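Local coordinates for protein YrdA (PDB 3TIO) that binds zinc as a trimeric left-handed beta-helix homologue of gamma-class carbonic anhydrases, with a proposed allosteric switch between conformations, at residues R150-S153 with D154-A158. The protein carries 1 engineered substitution. Numbering follows the deposited sequence.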
loop_
_atom_site.group_PDB
_atom_site.type_symbol
_atom_site.label_atom_id
_atom_site.label_comp_id
_atom_site.label_asym_id
_atom_site.label_seq_id
_atom_site.Cartn_x
_atom_site.Cartn_y
_atom_site.Cartn_z
ATOM N N ARG A 150 -7.080 10.765 23.835
ATOM C CA ARG A 150 -6.639 11.143 25.172
ATOM C C ARG A 150 -5.263 11.785 25.109
ATOM O O ARG A 150 -4.580 11.715 24.088
ATOM C CB ARG A 150 -6.545 9.895 26.047
ATOM C CG ARG A 150 -5.536 8.874 25.523
ATOM C CD ARG A 150 -5.376 7.693 26.464
ATOM N NE ARG A 150 -4.489 6.667 25.922
ATOM C CZ ARG A 150 -3.184 6.824 25.721
ATOM N NH1 ARG A 150 -2.594 7.976 26.018
ATOM N NH2 ARG A 150 -2.467 5.826 25.226
ATOM N N PRO A 151 -4.837 12.428 26.206
ATOM C CA PRO A 151 -3.515 13.057 26.211
ATOM C C PRO A 151 -2.458 11.960 26.281
ATOM O O PRO A 151 -2.712 10.884 26.825
ATOM C CB PRO A 151 -3.532 13.898 27.489
ATOM C CG PRO A 151 -4.985 14.186 27.701
ATOM C CD PRO A 151 -5.626 12.864 27.371
ATOM N N LEU A 152 -1.282 12.223 25.725
ATOM C CA LEU A 152 -0.200 11.249 25.772
ATOM C C LEU A 152 0.431 11.312 27.157
ATOM O O LEU A 152 0.504 12.382 27.759
ATOM C CB LEU A 152 0.865 11.577 24.726
ATOM C CG LEU A 152 0.456 11.525 23.255
ATOM C CD1 LEU A 152 1.653 11.880 22.389
ATOM C CD2 LEU A 152 -0.060 10.137 22.915
ATOM N N SER A 153 0.884 10.170 27.663
ATOM C CA SER A 153 1.524 10.134 28.973
ATOM C C SER A 153 2.956 10.625 28.800
ATOM O O SER A 153 3.450 10.720 27.675
ATOM C CB SER A 153 1.534 8.708 29.527
ATOM O OG SER A 153 2.332 7.855 28.727
ATOM N N ASP A 154 3.623 10.943 29.904
ATOM C CA ASP A 154 5.001 11.410 29.824
ATOM C C ASP A 154 5.862 10.297 29.243
ATOM O O ASP A 154 6.819 10.551 28.511
ATOM C CB ASP A 154 5.525 11.804 31.209
ATOM C CG ASP A 154 4.789 12.994 31.794
ATOM O OD1 ASP A 154 4.632 14.007 31.080
ATOM O OD2 ASP A 154 4.375 12.921 32.970
ATOM N N GLU A 155 5.508 9.058 29.567
ATOM C CA GLU A 155 6.237 7.900 29.074
ATOM C C GLU A 155 6.101 7.818 27.556
ATOM O O GLU A 155 7.070 7.545 26.848
ATOM C CB GLU A 155 5.687 6.622 29.713
ATOM C CG GLU A 155 6.435 5.355 29.332
ATOM C CD GLU A 155 7.875 5.365 29.805
ATOM O OE1 GLU A 155 8.100 5.494 31.028
ATOM O OE2 GLU A 155 8.783 5.243 28.956
ATOM N N GLU A 156 4.891 8.064 27.062
ATOM C CA GLU A 156 4.629 8.015 25.628
ATOM C C GLU A 156 5.355 9.137 24.893
ATOM O O GLU A 156 5.899 8.925 23.808
ATOM C CB GLU A 156 3.123 8.101 25.363
ATOM C CG GLU A 156 2.334 6.929 25.930
ATOM C CD GLU A 156 0.848 7.031 25.645
ATOM O OE1 GLU A 156 0.245 8.063 26.004
ATOM O OE2 GLU A 156 0.283 6.079 25.062
ATOM N N LYS A 157 5.366 10.329 25.483
ATOM C CA LYS A 157 6.044 11.461 24.863
ATOM C C LYS A 157 7.537 11.159 24.766
ATOM O O LYS A 157 8.193 11.529 23.794
ATOM C CB LYS A 157 5.799 12.739 25.672
ATOM C CG LYS A 157 4.348 13.209 25.629
ATOM C CD LYS A 157 4.116 14.468 26.456
ATOM C CE LYS A 157 2.661 14.911 26.364
ATOM N NZ LYS A 157 2.375 16.111 27.198
ATOM N N ALA A 158 8.071 10.475 25.773
ATOM C CA ALA A 158 9.481 10.113 25.763
ATOM C C ALA A 158 9.697 9.065 24.672
ATOM O O ALA A 158 10.742 9.028 24.022
ATOM C CB ALA A 158 9.889 9.553 27.122
#
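The carboxylate of Glu156 meets Arg150 end-on, one oxygen to each terminal nitrogen. Arg150 NH1 donates to the syn lone pair of Glu156 OE1 at 2.8 Å. Arg150 NH2 reaches Glu156 OE2 at 2.8 Å in a nearly straight bond (171°). The two flat groups lie 23° apart, so this salt bridge is close to coplanar. Arg150 NH1 also makes a weak bond to the carbonyl of its neighbour Pro151. Glu156 OE1 has a second task: its anti lone pair takes the backbone N-H of Ser153 at 2.8 Å. In return, Ser153 OG accepts from Glu156 N at 3.1 Å, completing a capping box with Ser153 as N-cap of helix 154-176. Here the chain leaves the antiparallel strand 146-151, which follows the parallel coils of the left-handed beta-helix and pairs with 139-143 (backbone bonds of Arg150 with Leu140), and turns into the C-terminal helix. With chi1 at -63°, Glu156 CG sits beside its own backbone N, and the extended chain beyond it carries the carboxylate back past Ser153 OG, Glu156 CG lying a tight 2.9 Å from Ser153 OG. The first helical turn closes with Lys157 N bonding to Ser153 O at 2.9 Å. Leu152, buried against Leu140, brings CD2 to 3.7 Å from Glu156 OE1, and the aliphatic part of Lys157 passes alongside Leu152 CB, CG coming within 4.0 Å of it.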